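Local coordinates for conserved hypothetical protein (Streptococcus pneumoniae, PDB 4QDY), which is of unknown function but carries two YbbR-like domains, each built largely of beta strands, at residues Thr12-Pro17 / Glu35-Leu40; Thr72-Leu77 / Pro92-Val97; Val108-Glu113 / Lys133-Thr138. All coordinates share one frame; numbering follows the deposited sequence.

Interaction 1. Residues Thr12-Pro17 / Glu35-Leu40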
loop_
_atom_site.group_PDB
_atom_site.type_symbol
_atom_site.label_atom_id
_atom_site.label_comp_id
_atom_site.label_asym_id
_atom_site.label_seq_id
_atom_site.Cartn_x
_atom_site.Cartn_y
_atom_site.Cartn_z
ATOM N N THR A 12 -2.675 -3.411 -21.596
ATOM C CA THR A 12 -2.893 -3.080 -20.192
ATOM C C THR A 12 -1.548 -3.201 -19.493
ATOM O O THR A 12 -0.988 -4.296 -19.412
ATOM C CB THR A 12 -3.994 -3.944 -19.550
ATOM O OG1 THR A 12 -3.631 -5.318 -19.658
ATOM C CG2 THR A 12 -5.359 -3.718 -20.176
ATOM N N VAL A 13 -0.999 -2.063 -19.057
ATOM C CA VAL A 13 0.288 -2.013 -18.365
ATOM C C VAL A 13 0.025 -2.316 -16.887
ATOM O O VAL A 13 -0.703 -1.570 -16.233
ATOM C CB VAL A 13 1.021 -0.658 -18.582
ATOM C CG1 VAL A 13 2.374 -0.650 -17.883
ATOM C CG2 VAL A 13 1.198 -0.359 -20.067
ATOM N N THR A 14 0.569 -3.435 -16.381
ATOM C CA THR A 14 0.392 -3.844 -14.985
ATOM C C THR A 14 1.580 -3.359 -14.143
ATOM O O THR A 14 2.620 -2.999 -14.700
ATOM C CB THR A 14 0.216 -5.369 -14.866
ATOM O OG1 THR A 14 1.348 -6.024 -15.446
ATOM C CG2 THR A 14 -1.077 -5.870 -15.505
ATOM N N ASN A 15 1.403 -3.348 -12.798
ATOM C CA ASN A 15 2.384 -2.955 -11.776
ATOM C C ASN A 15 2.793 -1.472 -11.953
ATOM O O ASN A 15 3.988 -1.153 -11.973
ATOM C CB ASN A 15 3.630 -3.875 -11.823
ATOM C CG ASN A 15 3.352 -5.361 -11.715
ATOM O OD1 ASN A 15 2.218 -5.812 -11.509
ATOM N ND2 ASN A 15 4.396 -6.160 -11.871
ATOM N N VAL A 16 1.795 -0.571 -12.071
ATOM C CA VAL A 16 2.057 0.862 -12.241
ATOM C C VAL A 16 1.944 1.534 -10.857
ATOM O O VAL A 16 0.843 1.595 -10.304
ATOM C CB VAL A 16 1.134 1.534 -13.299
ATOM C CG1 VAL A 16 1.538 2.984 -13.534
ATOM C CG2 VAL A 16 1.159 0.768 -14.616
ATOM N N PRO A 17 3.060 2.022 -10.267
ATOM C CA PRO A 17 2.962 2.647 -8.935
ATOM C C PRO A 17 2.361 4.053 -9.000
ATOM O O PRO A 17 2.572 4.767 -9.981
ATOM C CB PRO A 17 4.414 2.687 -8.453
ATOM C CG PRO A 17 5.233 2.710 -9.690
ATOM C CD PRO A 17 4.450 2.018 -10.770
ATOM N N GLU A 35 -0.170 -0.234 -6.210
ATOM C CA GLU A 35 -0.026 -0.213 -7.662
ATOM C C GLU A 35 -1.366 -0.399 -8.374
ATOM O O GLU A 35 -2.293 -1.002 -7.831
ATOM C CB GLU A 35 0.956 -1.301 -8.125
ATOM C CG GLU A 35 2.397 -1.028 -7.719
ATOM C CD GLU A 35 3.437 -2.044 -8.152
ATOM O OE1 GLU A 35 3.091 -3.238 -8.307
ATOM O OE2 GLU A 35 4.620 -1.653 -8.269
ATOM N N VAL A 36 -1.449 0.139 -9.603
ATOM C CA VAL A 36 -2.623 0.088 -10.480
ATOM C C VAL A 36 -2.230 -0.471 -11.857
ATOM O O VAL A 36 -1.052 -0.717 -12.124
ATOM C CB VAL A 36 -3.307 1.483 -10.634
ATOM C CG1 VAL A 36 -3.932 1.954 -9.327
ATOM C CG2 VAL A 36 -2.354 2.535 -11.203
ATOM N N SER A 37 -3.230 -0.657 -12.726
ATOM C CA SER A 37 -3.054 -1.061 -14.118
ATOM C C SER A 37 -3.495 0.090 -15.009
ATOM O O SER A 37 -4.425 0.813 -14.652
ATOM C CB SER A 37 -3.810 -2.347 -14.435
ATOM O OG SER A 37 -3.225 -3.450 -13.761
ATOM N N VAL A 38 -2.795 0.313 -16.126
ATOM C CA VAL A 38 -3.121 1.417 -17.029
ATOM C C VAL A 38 -3.437 0.835 -18.406
ATOM O O VAL A 38 -2.603 0.146 -18.999
ATOM C CB VAL A 38 -1.991 2.490 -17.089
ATOM C CG1 VAL A 38 -2.324 3.597 -18.086
ATOM C CG2 VAL A 38 -1.728 3.087 -15.710
ATOM N N VAL A 39 -4.651 1.114 -18.903
ATOM C CA VAL A 39 -5.087 0.651 -20.218
ATOM C C VAL A 39 -4.643 1.697 -21.242
ATOM O O VAL A 39 -5.150 2.822 -21.233
ATOM C CB VAL A 39 -6.617 0.363 -20.284
ATOM C CG1 VAL A 39 -7.006 -0.231 -21.636
ATOM C CG2 VAL A 39 -7.063 -0.560 -19.152
ATOM N N LEU A 40 -3.672 1.342 -22.093
ATOM C CA LEU A 40 -3.177 2.246 -23.132
ATOM C C LEU A 40 -3.816 1.905 -24.478
ATOM O O LEU A 40 -4.014 0.728 -24.774
ATOM C CB LEU A 40 -1.641 2.206 -23.247
ATOM C CG LEU A 40 -0.793 2.653 -22.053
ATOM C CD1 LEU A 40 0.677 2.547 -22.386
ATOM C CD2 LEU A 40 -1.077 4.090 -21.664
#
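Val16 and Val38 meet at about a right angle on the buried face of this strand pair, and CG2 of Val38 settles 3.9 Å from both CG1 and CG2 of Val16. The rotation of Val38 explains the fit: with CG1 anti to the backbone N (chi1 177°), CG2 is the methyl turned to the fork of Val16. Val13 extends the layer, its CG2 lying 3.8 Å from CD1 of Leu40. Beta-branched valines suit an extended strand and a buried face; Phe59 and, from helix 45-52, Met52 pack against it, and Val61 of the adjoining strand 60-64 touches Val16 and Val36. The strands are antiparallel, and two hydrogen-bonded pairs hold them. Val13 N gives to Val38 O at 2.7 Å and Val38 N returns to Val13 O, while Val16 N gives to Val36 O and Val36 N reaches Val16 O at 2.8 Å. Between these pairs the register slips by one, a beta bulge: two residues, Thr14 and Asn15, are set opposite the single Ser37, and Thr14 CG2 packs near Ser37 OG. Asn15 adopts left-handed backbone angles, which asparagine tolerates better than most residues, and here the chain turns a corner.

The other side is looser. Thr12 and Val39 run alongside each other, with Thr12 CG2 3.7 Å from Val39 CG2; the exposed threonine can show a hydroxyl to water while its methyl packs. Glu35 reaches back along Pro17 to the corner at Asn15, bringing OE1 3.6 Å from Asn15 CB, its carboxylate plane only 14° from the Asn15 amide. Not bonded to each other, these two groups serve the second subunit, where Glu35 OE2 accepts from the backbone N of Ile20 and Asn15 ND2 gives to the carbonyl of Tyr22.

Interaction 2. Residues Thr72-Leu77 / Pro92-Val97; sequences TIEVPL and PQKITV
The carbonyl oxygen of Ile73 takes the N-H of Val97 at 2.8 Å, and Thr96 CA lies 3.6 Å from the same oxygen in a CA-H...O contact. Ile73 N returns the bond to Val97 O, completing a hydrogen-bonded pair of an antiparallel ladder. Two residues on, Val75 and Ile95 repeat the exchange, and Leu77 N closes the ladder on Gln93 O at 2.9 Å, beyond the N-terminal end of strand 94-97.

The buried face is aliphatic. Ile95 is its middle: CG1 touches CG2 of Val75 at 3.9 Å and CD2 of Leu77 at 3.8 Å. Its chi1 of 63° tucks CG1 between the N and C branches of the backbone, leaving CG2 on the N side, where both methyls of Leu77, crossing at about a right angle, bear on it. Branched Val75 and Ile95 suit extended strands, whereas Leu77, with its longer stem, reaches across so that its CD1 lies 3.4 Å from Pro92 O.

The opposite face carries Glu74, Thr96, Lys94 and Pro76. Lys94 lays its methylene CG 3.8 Å from Pro76 CA and stretches toward Glu74, but NZ stays 4.5 Å from OE2, too far for a salt bridge; any attraction is probably modest, and Glu74 OE2 also lies near the like-charged Asp188 of the second subunit. This polar face meets that subunit, whose Phe187 packs on Lys94 and whose Pro169 packs on Thr96.

The pair belongs to the hairpin of strands 71-80 and 87-113, and its aliphatic face lies against Ile18 and Ile20 of strand 9-21, Val61 and Ala63 of strand 60-64, and Val36 of strand 35-42.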
loop_
_atom_site.group_PDB
_atom_site.type_symbol
_atom_site.label_atom_id
_atom_site.label_comp_id
_atom_site.label_asym_id
_atom_site.label_seq_id
_atom_site.Cartn_x
_atom_site.Cartn_y
_atom_site.Cartn_z
ATOM N N THR A 72 -11.197 9.525 6.021
ATOM C CA THR A 72 -11.193 8.658 4.844
ATOM C C THR A 72 -11.865 9.431 3.676
ATOM O O THR A 72 -12.912 10.054 3.863
ATOM C CB THR A 72 -11.859 7.292 5.166
ATOM O OG1 THR A 72 -11.833 6.447 4.017
ATOM C CG2 THR A 72 -13.286 7.410 5.713
ATOM N N ILE A 73 -11.211 9.431 2.491
ATOM C CA ILE A 73 -11.653 10.133 1.271
ATOM C C ILE A 73 -11.209 9.347 0.011
ATOM O O ILE A 73 -10.224 8.607 0.068
ATOM C CB ILE A 73 -11.087 11.601 1.254
ATOM C CG1 ILE A 73 -11.748 12.480 0.150
ATOM C CG2 ILE A 73 -9.536 11.648 1.215
ATOM C CD1 ILE A 73 -11.329 13.974 0.086
ATOM N N GLU A 74 -11.935 9.510 -1.118
ATOM C CA GLU A 74 -11.537 8.897 -2.387
ATOM C C GLU A 74 -11.075 10.021 -3.319
ATOM O O GLU A 74 -11.754 11.047 -3.439
ATOM C CB GLU A 74 -12.623 8.008 -3.028
ATOM C CG GLU A 74 -13.928 8.677 -3.427
ATOM C CD GLU A 74 -14.843 7.828 -4.292
ATOM O OE1 GLU A 74 -14.444 6.703 -4.673
ATOM O OE2 GLU A 74 -15.945 8.314 -4.632
ATOM N N VAL A 75 -9.887 9.852 -3.923
ATOM C CA VAL A 75 -9.279 10.879 -4.773
ATOM C C VAL A 75 -9.083 10.356 -6.215
ATOM O O VAL A 75 -8.693 9.199 -6.405
ATOM C CB VAL A 75 -7.933 11.404 -4.198
ATOM C CG1 VAL A 75 -8.170 12.286 -2.977
ATOM C CG2 VAL A 75 -6.948 10.273 -3.881
ATOM N N PRO A 76 -9.337 11.208 -7.242
ATOM C CA PRO A 76 -9.150 10.757 -8.630
ATOM C C PRO A 76 -7.680 10.724 -9.019
ATOM O O PRO A 76 -6.925 11.628 -8.661
ATOM C CB PRO A 76 -9.916 11.800 -9.460
ATOM C CG PRO A 76 -10.580 12.720 -8.468
ATOM C CD PRO A 76 -9.807 12.606 -7.203
ATOM N N LEU A 77 -7.276 9.676 -9.744
ATOM C CA LEU A 77 -5.900 9.519 -10.209
ATOM C C LEU A 77 -5.689 10.288 -11.515
ATOM O O LEU A 77 -6.600 10.346 -12.346
ATOM C CB LEU A 77 -5.537 8.033 -10.401
ATOM C CG LEU A 77 -5.644 7.089 -9.194
ATOM C CD1 LEU A 77 -5.226 5.688 -9.578
ATOM C CD2 LEU A 77 -4.785 7.554 -8.031
ATOM N N PRO A 92 -7.828 0.962 -10.722
ATOM C CA PRO A 92 -9.043 1.802 -10.755
ATOM C C PRO A 92 -8.737 3.279 -11.052
ATOM O O PRO A 92 -7.586 3.705 -10.942
ATOM C CB PRO A 92 -9.601 1.636 -9.338
ATOM C CG PRO A 92 -8.384 1.458 -8.483
ATOM C CD PRO A 92 -7.402 0.691 -9.333
ATOM N N GLN A 93 -9.774 4.053 -11.436
ATOM C CA GLN A 93 -9.653 5.482 -11.759
ATOM C C GLN A 93 -9.485 6.321 -10.490
ATOM O O GLN A 93 -8.866 7.385 -10.544
ATOM C CB GLN A 93 -10.866 6.001 -12.557
ATOM C CG GLN A 93 -11.084 5.391 -13.952
ATOM C CD GLN A 93 -11.775 4.042 -13.976
ATOM O OE1 GLN A 93 -11.458 3.113 -13.225
ATOM N NE2 GLN A 93 -12.705 3.885 -14.905
ATOM N N LYS A 94 -10.055 5.855 -9.361
ATOM C CA LYS A 94 -9.993 6.524 -8.058
ATOM C C LYS A 94 -9.496 5.562 -6.977
ATOM O O LYS A 94 -9.766 4.360 -7.051
ATOM C CB LYS A 94 -11.368 7.095 -7.657
ATOM C CG LYS A 94 -11.927 8.151 -8.604
ATOM C CD LYS A 94 -13.291 8.664 -8.153
ATOM C CE LYS A 94 -13.823 9.724 -9.090
ATOM N NZ LYS A 94 -15.138 10.254 -8.645
ATOM N N ILE A 95 -8.774 6.089 -5.970
ATOM C CA ILE A 95 -8.269 5.284 -4.849
ATOM C C ILE A 95 -8.859 5.835 -3.541
ATOM O O ILE A 95 -9.098 7.037 -3.436
ATOM C CB ILE A 95 -6.709 5.203 -4.783
ATOM C CG1 ILE A 95 -6.040 6.591 -4.546
ATOM C CG2 ILE A 95 -6.145 4.479 -6.021
ATOM C CD1 ILE A 95 -4.534 6.576 -4.193
ATOM N N THR A 96 -9.096 4.951 -2.557
ATOM C CA THR A 96 -9.639 5.322 -1.244
ATOM C C THR A 96 -8.473 5.452 -0.265
ATOM O O THR A 96 -7.728 4.493 -0.065
ATOM C CB THR A 96 -10.686 4.297 -0.782
ATOM O OG1 THR A 96 -11.687 4.172 -1.794
ATOM C CG2 THR A 96 -11.328 4.668 0.560
ATOM N N VAL A 97 -8.308 6.643 0.331
ATOM C CA VAL A 97 -7.203 6.911 1.249
ATOM C C VAL A 97 -7.743 7.325 2.631
ATOM O O VAL A 97 -8.625 8.183 2.718
ATOM C CB VAL A 97 -6.256 8.009 0.676
ATOM C CG1 VAL A 97 -5.055 8.235 1.586
ATOM C CG2 VAL A 97 -5.782 7.664 -0.733
#

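Interaction 3. Residues Val108-Glu113 / Lys133-Thr138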
loop_
_atom_site.group_PDB
_atom_site.type_symbol
_atom_site.label_atom_id
_atom_site.label_comp_id
_atom_site.label_asym_id
_atom_site.label_seq_id
_atom_site.Cartn_x
_atom_site.Cartn_y
_atom_site.Cartn_z
ATOM N N VAL A 108 8.000 -2.453 23.665
ATOM C CA VAL A 108 9.010 -3.388 24.156
ATOM C C VAL A 108 8.471 -4.829 24.050
ATOM O O VAL A 108 9.264 -5.773 24.028
ATOM C CB VAL A 108 9.450 -3.052 25.611
ATOM C CG1 VAL A 108 10.236 -1.743 25.661
ATOM C CG2 VAL A 108 8.261 -3.011 26.573
ATOM N N LYS A 109 7.130 -4.984 23.972
ATOM C CA LYS A 109 6.446 -6.275 23.872
ATOM C C LYS A 109 6.648 -6.871 22.465
ATOM O O LYS A 109 5.741 -6.823 21.623
ATOM C CB LYS A 109 4.950 -6.115 24.204
ATOM N N ILE A 110 7.858 -7.425 22.219
ATOM C CA ILE A 110 8.250 -8.043 20.945
ATOM C C ILE A 110 8.207 -9.560 21.142
ATOM O O ILE A 110 8.959 -10.105 21.954
ATOM C CB ILE A 110 9.633 -7.528 20.459
ATOM C CG1 ILE A 110 9.648 -5.978 20.411
ATOM C CG2 ILE A 110 9.995 -8.145 19.091
ATOM C CD1 ILE A 110 10.999 -5.329 20.288
ATOM N N VAL A 111 7.296 -10.225 20.415
ATOM C CA VAL A 111 7.037 -11.658 20.528
ATOM C C VAL A 111 7.499 -12.397 19.257
ATOM O O VAL A 111 6.990 -12.106 18.175
ATOM C CB VAL A 111 5.520 -11.910 20.790
ATOM C CG1 VAL A 111 5.195 -13.402 20.845
ATOM C CG2 VAL A 111 5.049 -11.209 22.059
ATOM N N PRO A 112 8.395 -13.402 19.363
ATOM C CA PRO A 112 8.775 -14.162 18.161
ATOM C C PRO A 112 7.685 -15.172 17.789
ATOM O O PRO A 112 7.070 -15.759 18.680
ATOM C CB PRO A 112 10.084 -14.856 18.565
ATOM C CG PRO A 112 10.378 -14.416 19.988
ATOM C CD PRO A 112 9.096 -13.914 20.556
ATOM N N GLU A 113 7.430 -15.350 16.480
ATOM C CA GLU A 113 6.407 -16.267 15.964
ATOM C C GLU A 113 6.994 -17.239 14.942
ATOM O O GLU A 113 7.622 -16.813 13.970
ATOM C CB GLU A 113 5.237 -15.492 15.324
ATOM C CG GLU A 113 4.377 -14.700 16.301
ATOM C CD GLU A 113 3.523 -15.487 17.281
ATOM O OE1 GLU A 113 3.160 -16.646 16.975
ATOM O OE2 GLU A 113 3.147 -14.906 18.325
ATOM N N LYS A 133 15.045 -5.188 21.552
ATOM C CA LYS A 133 14.233 -5.197 22.770
ATOM C C LYS A 133 13.251 -4.013 22.803
ATOM O O LYS A 133 12.294 -4.041 23.581
ATOM C CB LYS A 133 15.137 -5.169 24.019
ATOM C CG LYS A 133 15.563 -6.550 24.552
ATOM C CD LYS A 133 16.456 -7.401 23.636
ATOM C CE LYS A 133 16.743 -8.740 24.273
ATOM N NZ LYS A 133 17.624 -9.587 23.429
ATOM N N GLU A 134 13.467 -3.004 21.943
ATOM C CA GLU A 134 12.615 -1.818 21.825
ATOM C C GLU A 134 12.455 -1.439 20.352
ATOM O O GLU A 134 13.445 -1.421 19.616
ATOM C CB GLU A 134 13.214 -0.651 22.632
ATOM C CG GLU A 134 12.334 0.588 22.704
ATOM C CD GLU A 134 13.014 1.819 23.273
ATOM O OE1 GLU A 134 14.114 2.172 22.788
ATOM O OE2 GLU A 134 12.396 2.490 24.130
ATOM N N VAL A 135 11.214 -1.148 19.917
ATOM C CA VAL A 135 10.931 -0.748 18.533
ATOM C C VAL A 135 10.003 0.477 18.531
ATOM O O VAL A 135 9.224 0.675 19.464
ATOM C CB VAL A 135 10.341 -1.882 17.636
ATOM C CG1 VAL A 135 11.348 -3.001 17.406
ATOM C CG2 VAL A 135 9.018 -2.428 18.174
ATOM N N SER A 136 10.109 1.297 17.475
ATOM C CA SER A 136 9.277 2.478 17.260
ATOM C C SER A 136 8.247 2.187 16.183
ATOM O O SER A 136 8.584 1.613 15.146
ATOM C CB SER A 136 10.128 3.685 16.886
ATOM O OG SER A 136 9.334 4.826 16.602
ATOM N N ILE A 137 6.990 2.567 16.433
ATOM C CA ILE A 137 5.906 2.332 15.491
ATOM C C ILE A 137 5.316 3.675 15.072
ATOM O O ILE A 137 4.986 4.496 15.924
ATOM C CB ILE A 137 4.803 1.376 16.058
ATOM C CG1 ILE A 137 5.360 0.025 16.577
ATOM C CG2 ILE A 137 3.708 1.128 15.035
ATOM C CD1 ILE A 137 5.924 0.003 18.006
ATOM N N THR A 138 5.179 3.884 13.758
ATOM C CA THR A 138 4.594 5.085 13.171
ATOM C C THR A 138 3.302 4.677 12.452
ATOM O O THR A 138 3.309 3.723 11.670
ATOM C CB THR A 138 5.604 5.783 12.243
ATOM O OG1 THR A 138 6.833 5.990 12.945
ATOM C CG2 THR A 138 5.087 7.108 11.708
#
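An inverse gamma turn centred on Lys109 sets Val108 and Ile110 against the start of the 133-138 segment, Val108 meeting Lys133 and Ile110 meeting Val135. The turn is closed by a weak bond from Ile110 N to Val108 O, 2.8 Å long. No hydrogen bond joins the two segments. Val108 instead offers its CA-H to the carbonyl oxygen of Lys133, with CA 3.4 Å from O, and its CB and CG1 rest near the same oxygen.

Ile110 does the apolar work. CG1 stands beside the backbone N (chi1 -53°), and the chain then runs out extended, so that CD1 meets Val135 CG1 tip to tip at 3.7 Å and also lies 3.6 Å from the carbonyl carbon of Lys133. Isoleucine suits the place because its ethyl arm extends farther than valine's methyls and can bridge diverging backbones, while Val135, a compact residue, is the buried partner. The exposed Lys133 turns away, and its NZ bonds to the carbonyl of Val130.

Around this contact, strand 124-130 touches Ile110 through Val130, and strand 149-153 runs beside residues 109-113, with its Ile150 packing on Val135 and Ile137.

Overall arrangement
Followed from the N terminus, the three contacts come in series, none nested in or crossing another. Interaction 1 closes a loop of 17 residues containing strand 27-30. Interaction 2 then closes the hairpin between strands 71-80 and 87-113, and interaction 3 closes the 19 residues that hold strand 124-130. Interactions 1 and 2 adjoin, Val36 packing on Pro92 and Leu77, and both border the second subunit. Interaction 3 lies across the chain's centre, about 32 Å from interaction 2 between centres, in the second YbbR-like domain. The long, interrupted strand 87-113 contributes to interactions 2 and 3, and so links the two YbbR-like domains.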